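Local coordinates for adhesion and penetration protein autotransporter (Haemophilus influenzae, PDB 3SYJ) that mediates adherence to host cells and bacterial aggregation as the secreted passenger of an autotransporter, and probably acts as a serine protease, at residues A[112-117]-A[319-324]; A[639-644]-A[660-665]; A[891-896]-A[928-933]. All blocks are in the same frame, centred on the assembly; numbering follows the deposited sequence.

In the fold
The three contacts come in series along the passenger domain, each closing before the next opens. Contact 1 joins a loop of the serine protease domain to the loop 319-324, which follows strand 315-316. Contact 2 pairs strands 638-641 and 659-662 of neighbouring coils in the beta-helix, and contact 3 lies in the pertactin-like region near the end of the modelled chain. Centres are about 61 Å apart between contacts 1 and 2, about 48 Å between 2 and 3 and about 104 Å between 1 and 3, contacts 1 and 3 lying on opposite sides of the chain's centre. This spread follows the elongated solenoid, which carries the protease domain near one end.

Contact 1: residues A[112-117]-A[319-324]; sequences YEDDYH and VHNPRY
Asp-114 and Asn-321 mark the nearest backbone approach, their CA atoms 7.1 Å apart, and Asp-115 with Tyr-324 is the next pair; side chains therefore bridge two loops whose main chains do not meet. Asp-115 is the centre of an inverse gamma turn. In the other loop Asn-321 OD1 accepts from Arg-323 N at 2.8 Å, an Asx turn that fixes the rotation of the amide and directs its ND2 to the protease loop.

That nitrogen donates to Asp-114 OD1 over 3.0 Å (N-H...O 155°), using the syn lone pair of the oxygen, while its second bond, to OD2, is weak. The amide and carboxylate planes are steeply inclined, so the pair is not a flat two-bond arrangement. Asp-114 CG lies between its own backbone N and carbonyl carbon (chi1 60°), which swings the carboxylate across to Asn-321. A water donates to Asp-114 OD1 at 2.9 Å and lies 2.6 Å from Tyr-324 OH, in the plane of the tyrosine ring. Asp-114 OD1 also comes to the ring edge, 3.3 Å from Tyr-324 CE2.

Asp-115 meets the same ring differently. Its carboxylate stacks over one face with the planes 22° apart, OD1 standing 3.9 Å above the ring centre, and Asp-115 CB comes to 3.2 Å from Tyr-324 OH. Asp-115 OD2 has stronger partners beyond this contact: a salt bridge to Arg-239 NE and a hydrogen bond to His-73 ND1.

With Ser-218, the active-site serine by similarity, His-73 and Asp-115 have a geometry consistent with the charge relay of a chymotrypsin-like protease. Tyr-324, about 200 residues further along the chain, would then cover one side of the probable triad aspartate, bringing the loop between strands 315-316 and 329-330 against the probable catalytic centre.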
ATOM      1  N   TYR A 112      65.992 -30.573  39.576  1.00 34.90           N
ATOM      2  CA  TYR A 112      66.146 -30.163  38.182  1.00 29.04           C
ATOM      3  C   TYR A 112      67.282 -29.178  37.934  1.00 29.53           C
ATOM      4  O   TYR A 112      67.861 -28.635  38.873  1.00 31.25           O
ATOM      5  CB  TYR A 112      64.804 -29.647  37.650  1.00 26.94           C
ATOM      6  CG  TYR A 112      63.737 -30.704  37.801  1.00 30.24           C
ATOM      7  CD1 TYR A 112      63.658 -31.764  36.906  1.00 33.12           C
ATOM      8  CD2 TYR A 112      62.851 -30.682  38.867  1.00 27.31           C
ATOM      9  CE1 TYR A 112      62.706 -32.754  37.049  1.00 31.25           C
ATOM     10  CE2 TYR A 112      61.898 -31.666  39.023  1.00 26.36           C
ATOM     11  CZ  TYR A 112      61.830 -32.704  38.109  1.00 32.17           C
ATOM     12  OH  TYR A 112      60.882 -33.693  38.257  1.00 33.27           O
ATOM     13  N   GLU A 113      67.609 -28.980  36.661  1.00 32.26           N
ATOM     14  CA  GLU A 113      68.709 -28.111  36.257  1.00 31.04           C
ATOM     15  C   GLU A 113      68.398 -26.658  36.553  1.00 29.41           C
ATOM     16  O   GLU A 113      67.252 -26.231  36.428  1.00 31.55           O
ATOM     17  CB  GLU A 113      68.997 -28.284  34.769  1.00 29.10           C
ATOM     18  CG  GLU A 113      69.498 -29.671  34.431  1.00 38.85           C
ATOM     19  CD  GLU A 113      70.741 -30.030  35.219  1.00 41.34           C
ATOM     20  OE1 GLU A 113      71.777 -29.347  35.045  1.00 41.59           O
ATOM     21  OE2 GLU A 113      70.673 -30.992  36.014  1.00 39.55           O
ATOM     22  N   ASP A 114      69.426 -25.896  36.909  1.00 27.50           N
ATOM     23  CA  ASP A 114      69.227 -24.553  37.451  1.00 29.06           C
ATOM     24  C   ASP A 114      69.215 -23.412  36.422  1.00 29.12           C
ATOM     25  O   ASP A 114      69.279 -22.242  36.796  1.00 28.17           O
ATOM     26  CB  ASP A 114      70.228 -24.266  38.590  1.00 32.22           C
ATOM     27  CG  ASP A 114      71.682 -24.356  38.140  1.00 38.31           C
ATOM     28  OD1 ASP A 114      71.927 -24.400  36.917  1.00 36.06           O
ATOM     29  OD2 ASP A 114      72.580 -24.376  39.010  1.00 37.09           O
ATOM     30  N   ASP A 115      69.130 -23.744  35.136  1.00 26.63           N
ATOM     31  CA  ASP A 115      68.905 -22.717  34.119  1.00 27.54           C
ATOM     32  C   ASP A 115      67.394 -22.502  34.010  1.00 28.90           C
ATOM     33  O   ASP A 115      66.744 -22.948  33.057  1.00 25.61           O
ATOM     34  CB  ASP A 115      69.505 -23.132  32.772  1.00 28.48           C
ATOM     35  CG  ASP A 115      69.687 -21.960  31.816  1.00 29.54           C
ATOM     36  OD1 ASP A 115      69.405 -20.801  32.198  1.00 27.55           O
ATOM     37  OD2 ASP A 115      70.121 -22.205  30.671  1.00 29.98           O
ATOM     38  N   TYR A 116      66.841 -21.826  35.011  1.00 25.06           N
ATOM     39  CA  TYR A 116      65.400 -21.695  35.147  1.00 24.19           C
ATOM     40  C   TYR A 116      65.108 -20.670  36.221  1.00 22.05           C
ATOM     41  O   TYR A 116      65.671 -20.742  37.310  1.00 22.12           O
ATOM     42  CB  TYR A 116      64.810 -23.046  35.556  1.00 23.18           C
ATOM     43  CG  TYR A 116      63.298 -23.106  35.572  1.00 20.83           C
ATOM     44  CD1 TYR A 116      62.612 -23.865  34.640  1.00 21.57           C
ATOM     45  CD2 TYR A 116      62.558 -22.410  36.526  1.00 23.28           C
ATOM     46  CE1 TYR A 116      61.232 -23.936  34.650  1.00 25.18           C
ATOM     47  CE2 TYR A 116      61.171 -22.475  36.545  1.00 22.02           C
ATOM     48  CZ  TYR A 116      60.517 -23.239  35.601  1.00 22.89           C
ATOM     49  OH  TYR A 116      59.147 -23.320  35.596  1.00 21.68           O
ATOM     50  N   HIS A 117      64.244 -19.706  35.924  1.00 22.03           N
ATOM     51  CA  HIS A 117      63.808 -18.766  36.959  1.00 21.66           C
ATOM     52  C   HIS A 117      62.348 -18.302  36.813  1.00 22.53           C
ATOM     53  O   HIS A 117      61.772 -18.351  35.724  1.00 23.08           O
ATOM     54  CB  HIS A 117      64.777 -17.576  37.102  1.00 19.33           C
ATOM     55  CG  HIS A 117      64.761 -16.618  35.950  1.00 18.67           C
ATOM     56  ND1 HIS A 117      65.735 -15.658  35.773  1.00 20.13           N
ATOM     57  CD2 HIS A 117      63.899 -16.473  34.915  1.00 21.04           C
ATOM     58  CE1 HIS A 117      65.472 -14.959  34.681  1.00 17.77           C
ATOM     59  NE2 HIS A 117      64.364 -15.432  34.142  1.00 18.24           N
ATOM     60  N   VAL A 319      72.851 -15.747  42.603  1.00 37.45           N
ATOM     61  CA  VAL A 319      73.318 -16.528  41.465  1.00 34.06           C
ATOM     62  C   VAL A 319      73.755 -17.913  41.935  1.00 31.84           C
ATOM     63  O   VAL A 319      74.684 -18.035  42.731  1.00 33.31           O
ATOM     64  CB  VAL A 319      74.496 -15.838  40.766  1.00 31.99           C
ATOM     65  CG1 VAL A 319      74.924 -16.638  39.548  1.00 31.70           C
ATOM     66  CG2 VAL A 319      74.122 -14.414  40.378  1.00 28.30           C
ATOM     67  N   HIS A 320      73.090 -18.953  41.442  1.00 31.19           N
ATOM     68  CA  HIS A 320      73.350 -20.319  41.904  1.00 36.76           C
ATOM     69  C   HIS A 320      74.265 -21.126  40.982  1.00 35.25           C
ATOM     70  O   HIS A 320      74.776 -22.178  41.364  1.00 38.27           O
ATOM     71  CB  HIS A 320      72.034 -21.067  42.109  1.00 36.10           C
ATOM     72  CG  HIS A 320      71.146 -20.436  43.131  1.00 40.22           C
ATOM     73  ND1 HIS A 320      71.255 -20.708  44.478  1.00 41.64           N
ATOM     74  CD2 HIS A 320      70.146 -19.533  43.008  1.00 34.80           C
ATOM     75  CE1 HIS A 320      70.356 -20.004  45.138  1.00 43.41           C
ATOM     76  NE2 HIS A 320      69.670 -19.282  44.270  1.00 42.24           N
ATOM     77  N   ASN A 321      74.463 -20.630  39.770  1.00 32.80           N
ATOM     78  CA  ASN A 321      75.337 -21.285  38.815  1.00 33.46           C
ATOM     79  C   ASN A 321      76.254 -20.249  38.183  1.00 32.72           C
ATOM     80  O   ASN A 321      75.784 -19.290  37.574  1.00 34.35           O
ATOM     81  CB  ASN A 321      74.505 -22.006  37.757  1.00 35.50           C
ATOM     82  CG  ASN A 321      75.349 -22.839  36.812  1.00 34.91           C
ATOM     83  OD1 ASN A 321      76.431 -22.421  36.387  1.00 34.14           O
ATOM     84  ND2 ASN A 321      74.847 -24.021  36.462  1.00 29.08           N
ATOM     85  N   PRO A 322      77.574 -20.435  38.336  1.00 32.95           N
ATOM     86  CA  PRO A 322      78.589 -19.471  37.892  1.00 33.52           C
ATOM     87  C   PRO A 322      78.492 -19.175  36.402  1.00 30.20           C
ATOM     88  O   PRO A 322      78.953 -18.126  35.949  1.00 32.40           O
ATOM     89  CB  PRO A 322      79.912 -20.186  38.191  1.00 35.59           C
ATOM     90  CG  PRO A 322      79.574 -21.227  39.198  1.00 40.89           C
ATOM     91  CD  PRO A 322      78.177 -21.663  38.877  1.00 33.42           C
ATOM     92  N   ARG A 323      77.909 -20.100  35.647  1.00 31.68           N
ATOM     93  CA  ARG A 323      77.729 -19.902  34.214  1.00 36.47           C
ATOM     94  C   ARG A 323      76.720 -18.786  33.990  1.00 32.26           C
ATOM     95  O   ARG A 323      76.873 -17.967  33.083  1.00 31.37           O
ATOM     96  CB  ARG A 323      77.253 -21.195  33.547  1.00 37.11           C
ATOM     97  CG  ARG A 323      78.183 -22.379  33.756  1.00 42.94           C
ATOM     98  CD  ARG A 323      77.477 -23.704  33.472  1.00 49.61           C
ATOM     99  NE  ARG A 323      77.114 -23.841  32.066  1.00 60.22           N
ATOM    100  CZ  ARG A 323      76.300 -24.785  31.601  1.00 65.03           C
ATOM    101  NH1 ARG A 323      75.758 -25.669  32.436  1.00 56.54           N
ATOM    102  NH2 ARG A 323      76.015 -24.846  30.304  1.00 64.09           N
ATOM    103  N   TYR A 324      75.700 -18.747  34.842  1.00 29.71           N
ATOM    104  CA  TYR A 324      74.619 -17.781  34.713  1.00 29.81           C
ATOM    105  C   TYR A 324      74.857 -16.518  35.530  1.00 34.33           C
ATOM    106  O   TYR A 324      73.915 -15.892  36.016  1.00 37.86           O
ATOM    107  CB  TYR A 324      73.295 -18.428  35.097  1.00 26.53           C
ATOM    108  CG  TYR A 324      73.137 -19.795  34.494  1.00 28.64           C
ATOM    109  CD1 TYR A 324      73.573 -20.053  33.205  1.00 30.23           C
ATOM    110  CD2 TYR A 324      72.555 -20.829  35.209  1.00 31.05           C
ATOM    111  CE1 TYR A 324      73.436 -21.311  32.648  1.00 33.02           C
ATOM    112  CE2 TYR A 324      72.413 -22.084  34.657  1.00 28.50           C
ATOM    113  CZ  TYR A 324      72.855 -22.320  33.382  1.00 33.53           C
ATOM    114  OH  TYR A 324      72.711 -23.576  32.841  1.00 40.08           O
TER
HETATM  115  O   HOH W   1      72.036 -25.571  34.290  1.00 37.57           O

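Contact 2: residues A[639-644]-A[660-665]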
ATOM      1  N   ALA A 639      28.483  12.812   5.390  1.00 22.17           N
ATOM      2  CA  ALA A 639      28.534  11.431   5.882  1.00 22.00           C
ATOM      3  C   ALA A 639      28.800  10.457   4.733  1.00 21.35           C
ATOM      4  O   ALA A 639      28.111  10.490   3.718  1.00 24.27           O
ATOM      5  CB  ALA A 639      27.226  11.063   6.593  1.00 14.30           C
ATOM      6  N   VAL A 640      29.788   9.582   4.894  1.00 21.06           N
ATOM      7  CA  VAL A 640      30.148   8.657   3.822  1.00 19.84           C
ATOM      8  C   VAL A 640      30.170   7.222   4.322  1.00 21.34           C
ATOM      9  O   VAL A 640      30.827   6.918   5.319  1.00 22.78           O
ATOM     10  CB  VAL A 640      31.530   8.994   3.230  1.00 21.21           C
ATOM     11  CG1 VAL A 640      31.870   8.039   2.083  1.00 21.30           C
ATOM     12  CG2 VAL A 640      31.578  10.439   2.760  1.00 17.67           C
ATOM     13  N   VAL A 641      29.439   6.345   3.641  1.00 18.01           N
ATOM     14  CA  VAL A 641      29.497   4.916   3.937  1.00 17.50           C
ATOM     15  C   VAL A 641      30.390   4.260   2.890  1.00 21.43           C
ATOM     16  O   VAL A 641      30.043   4.210   1.708  1.00 21.41           O
ATOM     17  CB  VAL A 641      28.103   4.273   3.931  1.00 19.18           C
ATOM     18  CG1 VAL A 641      28.182   2.815   4.366  1.00 16.65           C
ATOM     19  CG2 VAL A 641      27.153   5.058   4.834  1.00 15.91           C
ATOM     20  N   SER A 642      31.547   3.770   3.332  1.00 21.22           N
ATOM     21  CA  SER A 642      32.624   3.388   2.425  1.00 19.15           C
ATOM     22  C   SER A 642      32.717   1.865   2.364  1.00 19.66           C
ATOM     23  O   SER A 642      31.771   1.167   2.729  1.00 17.80           O
ATOM     24  CB  SER A 642      33.975   3.881   2.967  1.00 21.38           C
ATOM     25  OG  SER A 642      34.999   3.784   1.991  1.00 17.83           O
ATOM     26  N   ARG A 643      33.855   1.355   1.900  1.00 16.59           N
ATOM     27  CA  ARG A 643      33.990  -0.038   1.476  1.00 16.97           C
ATOM     28  C   ARG A 643      33.961  -0.996   2.653  1.00 17.71           C
ATOM     29  O   ARG A 643      34.308  -0.626   3.773  1.00 15.48           O
ATOM     30  CB  ARG A 643      35.276  -0.248   0.671  1.00 17.77           C
ATOM     31  CG  ARG A 643      36.554   0.235   1.361  1.00 18.36           C
ATOM     32  CD  ARG A 643      37.801  -0.255   0.622  1.00 16.90           C
ATOM     33  NE  ARG A 643      37.912  -1.710   0.680  1.00 18.40           N
ATOM     34  CZ  ARG A 643      38.943  -2.407   0.211  1.00 19.69           C
ATOM     35  NH1 ARG A 643      39.972  -1.785  -0.358  1.00 16.42           N
ATOM     36  NH2 ARG A 643      38.944  -3.733   0.310  1.00 19.41           N
ATOM     37  N   ASN A 644      33.553  -2.231   2.379  1.00 17.16           N
ATOM     38  CA  ASN A 644      33.459  -3.277   3.391  1.00 16.17           C
ATOM     39  C   ASN A 644      32.531  -2.936   4.558  1.00 18.25           C
ATOM     40  O   ASN A 644      32.826  -3.219   5.723  1.00 19.40           O
ATOM     41  CB  ASN A 644      34.847  -3.714   3.867  1.00 15.47           C
ATOM     42  CG  ASN A 644      35.697  -4.276   2.732  1.00 20.89           C
ATOM     43  OD1 ASN A 644      36.514  -3.561   2.152  1.00 15.60           O
ATOM     44  ND2 ASN A 644      35.486  -5.555   2.393  1.00 13.62           N
ATOM     45  N   ALA A 660      25.084  12.979   2.162  1.00 26.41           N
ATOM     46  CA  ALA A 660      25.301  11.581   2.538  1.00 24.65           C
ATOM     47  C   ALA A 660      25.555  10.737   1.296  1.00 30.51           C
ATOM     48  O   ALA A 660      24.785  10.794   0.338  1.00 26.95           O
ATOM     49  CB  ALA A 660      24.115  11.040   3.302  1.00 20.35           C
ATOM     50  N   THR A 661      26.632   9.954   1.317  1.00 24.12           N
ATOM     51  CA  THR A 661      27.024   9.153   0.164  1.00 24.91           C
ATOM     52  C   THR A 661      27.233   7.692   0.549  1.00 23.23           C
ATOM     53  O   THR A 661      27.871   7.402   1.565  1.00 20.85           O
ATOM     54  CB  THR A 661      28.322   9.696  -0.456  1.00 28.45           C
ATOM     55  OG1 THR A 661      28.142  11.075  -0.794  1.00 29.91           O
ATOM     56  CG2 THR A 661      28.704   8.900  -1.702  1.00 21.69           C
ATOM     57  N   PHE A 662      26.698   6.779  -0.261  1.00 19.88           N
ATOM     58  CA  PHE A 662      26.771   5.347   0.026  1.00 22.31           C
ATOM     59  C   PHE A 662      27.401   4.551  -1.118  1.00 22.13           C
ATOM     60  O   PHE A 662      27.008   4.696  -2.277  1.00 20.53           O
ATOM     61  CB  PHE A 662      25.379   4.766   0.280  1.00 19.84           C
ATOM     62  CG  PHE A 662      24.586   5.483   1.336  1.00 20.12           C
ATOM     63  CD1 PHE A 662      24.439   4.938   2.600  1.00 18.53           C
ATOM     64  CD2 PHE A 662      23.951   6.681   1.050  1.00 20.56           C
ATOM     65  CE1 PHE A 662      23.693   5.585   3.570  1.00 21.57           C
ATOM     66  CE2 PHE A 662      23.199   7.330   2.014  1.00 25.02           C
ATOM     67  CZ  PHE A 662      23.068   6.779   3.277  1.00 21.98           C
ATOM     68  N   GLY A 663      28.356   3.689  -0.778  1.00 21.25           N
ATOM     69  CA  GLY A 663      28.930   2.757  -1.735  1.00 21.49           C
ATOM     70  C   GLY A 663      30.195   3.263  -2.399  1.00 21.53           C
ATOM     71  O   GLY A 663      30.365   4.466  -2.593  1.00 25.09           O
ATOM     72  N   VAL A 664      31.096   2.344  -2.737  1.00 23.86           N
ATOM     73  CA  VAL A 664      32.245   2.678  -3.571  1.00 23.73           C
ATOM     74  C   VAL A 664      31.998   2.164  -4.980  1.00 23.96           C
ATOM     75  O   VAL A 664      31.315   1.161  -5.162  1.00 26.07           O
ATOM     76  CB  VAL A 664      33.548   2.069  -3.035  1.00 19.23           C
ATOM     77  CG1 VAL A 664      33.917   2.708  -1.710  1.00 20.78           C
ATOM     78  CG2 VAL A 664      33.404   0.563  -2.896  1.00 17.37           C
ATOM     79  N   VAL A 665      32.556   2.854  -5.969  1.00 23.38           N
ATOM     80  CA  VAL A 665      32.304   2.524  -7.369  1.00 24.71           C
ATOM     81  C   VAL A 665      33.493   1.803  -8.002  1.00 26.96           C
ATOM     82  O   VAL A 665      34.610   2.329  -8.015  1.00 26.56           O
ATOM     83  CB  VAL A 665      31.999   3.799  -8.199  1.00 27.89           C
ATOM     84  CG1 VAL A 665      31.761   3.436  -9.657  1.00 27.43           C
ATOM     85  CG2 VAL A 665      30.800   4.549  -7.624  1.00 25.20           C
TER
HETATM   86  O   HOH W   2      28.912  12.738   1.415  1.00 32.27           O
HETATM   87  O   HOH W   3      30.359   6.184  -0.367  1.00 27.28           O
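Val-641 reaches the Phe-662 ring obliquely, with CG2 3.5 Å from CD1 of that ring, and Trp-652 adds an edge-to-face ring contact with the same phenylalanine. With CG1 of Val-641 anti to the backbone N (chi1 -175°), it is the other methyl, CG2, that falls beside the ring. The other flat group, the guanidinium of Arg-643, has the amide of Asn-644 at its edge and in its plane: NE donates to Asn-644 OD1 at 2.7 Å, with a weak second bond from NH2. Further afield, Arg-643 forms a salt bridge with Asp-619 and a cation-pi contact with Trp-622.

Strands 639-641 and 660-662 run parallel, 7° apart and 4.7 Å between axes, with Ala-639 opposite Ala-660, Val-640 opposite Thr-661 and Val-641 opposite Phe-662. This stacking of like positions from one coil to the next is the signature of the parallel beta-helix. The face bearing Ala-639, Val-641, Ala-660 and Phe-662 packs against strand 645-654 of the same solenoid, whereas Val-640 and Thr-661 lie on the less buried face.

Three bonds zip the coils together: Thr-661 N to Ala-639 O (2.9 Å), Val-641 N to Thr-661 O (2.8 Å) and Gly-663 N to Val-641 O (3.0 Å). A water donates both to Val-641 O and to Gly-663 O, bridging the coils where the strands end. Gly-663 has a positive phi of 94°, a conformation that suits glycine, since the space beside CA is closed by the preceding carbonyl oxygen. Beyond it, Val-664 CG1 packs 4.0 Å from Arg-643 CB.

Contact 3: residues A[891-896]-A[928-933]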
ATOM      1  N   LEU A 891       6.571   6.106 -33.842  1.00 44.76           N
ATOM      2  CA  LEU A 891       5.545   5.225 -33.307  1.00 41.58           C
ATOM      3  C   LEU A 891       5.770   3.811 -33.802  1.00 44.10           C
ATOM      4  O   LEU A 891       5.835   3.567 -35.003  1.00 46.42           O
ATOM      5  CB  LEU A 891       4.150   5.703 -33.713  1.00 44.11           C
ATOM      6  CG  LEU A 891       3.394   6.557 -32.695  1.00 49.05           C
ATOM      7  CD1 LEU A 891       4.289   7.648 -32.140  1.00 49.10           C
ATOM      8  CD2 LEU A 891       2.135   7.147 -33.313  1.00 43.92           C
ATOM      9  N   SER A 892       5.899   2.879 -32.868  1.00 44.48           N
ATOM     10  CA  SER A 892       6.053   1.479 -33.218  1.00 44.41           C
ATOM     11  C   SER A 892       4.851   0.720 -32.683  1.00 42.61           C
ATOM     12  O   SER A 892       4.470   0.885 -31.527  1.00 41.26           O
ATOM     13  CB  SER A 892       7.345   0.920 -32.631  1.00 43.72           C
ATOM     14  OG  SER A 892       7.650  -0.333 -33.209  1.00 53.45           O
ATOM     15  N   VAL A 893       4.244  -0.104 -33.528  1.00 43.95           N
ATOM     16  CA  VAL A 893       3.011  -0.781 -33.145  1.00 40.90           C
ATOM     17  C   VAL A 893       3.107  -2.289 -33.311  1.00 41.10           C
ATOM     18  O   VAL A 893       3.523  -2.779 -34.366  1.00 39.23           O
ATOM     19  CB  VAL A 893       1.799  -0.268 -33.955  1.00 42.12           C
ATOM     20  CG1 VAL A 893       0.551  -1.067 -33.605  1.00 34.47           C
ATOM     21  CG2 VAL A 893       1.583   1.214 -33.708  1.00 35.61           C
ATOM     22  N   ARG A 894       2.738  -3.013 -32.256  1.00 42.13           N
ATOM     23  CA  ARG A 894       2.599  -4.465 -32.318  1.00 42.30           C
ATOM     24  C   ARG A 894       1.141  -4.858 -32.151  1.00 40.53           C
ATOM     25  O   ARG A 894       0.516  -4.563 -31.138  1.00 38.52           O
ATOM     26  CB  ARG A 894       3.490  -5.160 -31.285  1.00 39.60           C
ATOM     27  CG  ARG A 894       4.961  -5.191 -31.671  1.00 44.96           C
ATOM     28  CD  ARG A 894       5.787  -6.019 -30.704  1.00 48.45           C
ATOM     29  NE  ARG A 894       7.202  -5.680 -30.809  1.00 52.31           N
ATOM     30  CZ  ARG A 894       8.071  -6.314 -31.585  1.00 57.99           C
ATOM     31  NH1 ARG A 894       7.677  -7.355 -32.315  1.00 73.30           N
ATOM     32  NH2 ARG A 894       9.334  -5.914 -31.620  1.00 55.69           N
ATOM     33  N   ASN A 895       0.569  -5.518 -33.162  1.00 43.79           N
ATOM     34  CA  ASN A 895      -0.857  -5.826 -33.244  1.00 40.34           C
ATOM     35  C   ASN A 895      -1.101  -7.276 -33.163  1.00 43.59           C
ATOM     36  O   ASN A 895      -0.344  -8.045 -33.680  1.00 43.30           O
ATOM     37  CB  ASN A 895      -1.460  -5.335 -34.578  1.00 42.57           C
ATOM     38  CG  ASN A 895      -2.993  -5.482 -34.653  1.00 44.00           C
ATOM     39  OD1 ASN A 895      -3.710  -4.752 -34.034  1.00 39.99           O
ATOM     40  ND2 ASN A 895      -3.467  -6.403 -35.458  1.00 46.85           N
ATOM     41  N   THR A 896      -2.191  -7.634 -32.516  1.00 41.94           N
ATOM     42  CA  THR A 896      -2.698  -8.976 -32.480  1.00 42.70           C
ATOM     43  C   THR A 896      -4.175  -8.860 -32.659  1.00 49.24           C
ATOM     44  O   THR A 896      -4.677  -7.786 -32.671  1.00 55.73           O
ATOM     45  CB  THR A 896      -2.436  -9.627 -31.143  1.00 52.35           C
ATOM     46  OG1 THR A 896      -2.865  -8.780 -30.085  1.00 43.18           O
ATOM     47  CG2 THR A 896      -0.982  -9.935 -30.987  1.00 51.45           C
ATOM     48  N   ASP A 928       6.414   2.025 -41.524  1.00 51.39           N
ATOM     49  CA  ASP A 928       5.521   2.796 -42.378  1.00 49.37           C
ATOM     50  C   ASP A 928       4.072   2.300 -42.385  1.00 50.80           C
ATOM     51  O   ASP A 928       3.180   2.981 -42.895  1.00 50.34           O
ATOM     52  CB  ASP A 928       6.046   2.801 -43.813  1.00 49.18           C
ATOM     53  CG  ASP A 928       5.156   3.586 -44.754  1.00 58.84           C
ATOM     54  OD1 ASP A 928       4.956   4.799 -44.511  1.00 48.78           O
ATOM     55  OD2 ASP A 928       4.661   2.983 -45.736  1.00 59.95           O
ATOM     56  N   HIS A 929       3.825   1.123 -41.820  1.00 43.70           N
ATOM     57  CA  HIS A 929       2.477   0.573 -41.857  1.00 46.40           C
ATOM     58  C   HIS A 929       2.267  -0.603 -40.907  1.00 45.85           C
ATOM     59  O   HIS A 929       3.224  -1.256 -40.482  1.00 50.10           O
ATOM     60  CB  HIS A 929       2.118   0.160 -43.288  1.00 49.66           C
ATOM     61  CG  HIS A 929       2.985  -0.932 -43.838  1.00 48.80           C
ATOM     62  ND1 HIS A 929       2.954  -2.223 -43.354  1.00 50.93           N
ATOM     63  CD2 HIS A 929       3.898  -0.928 -44.838  1.00 51.01           C
ATOM     64  CE1 HIS A 929       3.816  -2.965 -44.026  1.00 48.80           C
ATOM     65  NE2 HIS A 929       4.401  -2.204 -44.933  1.00 50.21           N
ATOM     66  N   VAL A 930       1.004  -0.861 -40.584  1.00 39.49           N
ATOM     67  CA  VAL A 930       0.627  -1.998 -39.755  1.00 42.87           C
ATOM     68  C   VAL A 930      -0.358  -2.868 -40.523  1.00 49.29           C
ATOM     69  O   VAL A 930      -1.329  -2.358 -41.081  1.00 46.40           O
ATOM     70  CB  VAL A 930      -0.048  -1.554 -38.446  1.00 43.95           C
ATOM     71  CG1 VAL A 930      -0.169  -2.734 -37.492  1.00 47.66           C
ATOM     72  CG2 VAL A 930       0.722  -0.408 -37.794  1.00 42.73           C
ATOM     73  N   ASP A 931      -0.108  -4.175 -40.550  1.00 49.69           N
ATOM     74  CA  ASP A 931      -0.987  -5.112 -41.248  1.00 49.90           C
ATOM     75  C   ASP A 931      -1.779  -5.994 -40.291  1.00 51.16           C
ATOM     76  O   ASP A 931      -1.225  -6.548 -39.342  1.00 50.62           O
ATOM     77  CB  ASP A 931      -0.182  -5.998 -42.199  1.00 45.75           C
ATOM     78  CG  ASP A 931       0.335  -5.241 -43.394  1.00 51.99           C
ATOM     79  OD1 ASP A 931      -0.141  -4.110 -43.627  1.00 53.63           O
ATOM     80  OD2 ASP A 931       1.213  -5.772 -44.104  1.00 56.06           O
ATOM     81  N   ALA A 932      -3.076  -6.120 -40.547  1.00 52.00           N
ATOM     82  CA  ALA A 932      -3.920  -7.057 -39.815  1.00 53.97           C
ATOM     83  C   ALA A 932      -4.621  -7.950 -40.827  1.00 53.72           C
ATOM     84  O   ALA A 932      -5.764  -7.699 -41.205  1.00 55.72           O
ATOM     85  CB  ALA A 932      -4.932  -6.315 -38.960  1.00 54.64           C
ATOM     86  N   GLY A 933      -3.922  -8.986 -41.273  1.00 54.11           N
ATOM     87  CA  GLY A 933      -4.411  -9.802 -42.366  1.00 49.82           C
ATOM     88  C   GLY A 933      -4.249  -9.040 -43.665  1.00 50.35           C
ATOM     89  O   GLY A 933      -3.185  -8.485 -43.938  1.00 55.06           O
TER
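Asn-895, which packs on Val-930 and Ala-932, has its OD1 gripped by two donors outside the contact, Leu-871 N and Ser-869 OG. These hold the amide on strand 887-895, in the pertactin-like beta-helical region. Strands 891-895 and 930-932 point the same way within 10°, but their axes are 7.9 Å apart, wider than the spacing of hydrogen-bonded strands. Their hydrogen-bonded neighbours differ accordingly: 887-895 pairs in parallel with 862-870 and 921-925, and 930-932 pairs antiparallel with 935-942.

Between the two segments the contact is carried by side chains and is mostly apolar. Val-930 is central: its CG2 meets Val-893 CB at 4.0 Å, and its CG1 lies 4.1 Å from Asn-895 CB. The split follows from the valine torsion, which sets CG1 anti to the backbone N (chi1 -169°) and CG2 anti to the carbonyl carbon. Leu-925 touches both Val-893 and Val-930, so strand 921-925 contributes to the same apolar cluster. At the far end of the contact, Asn-895 ND2 rests 3.8 Å from the methyl CB of Ala-932.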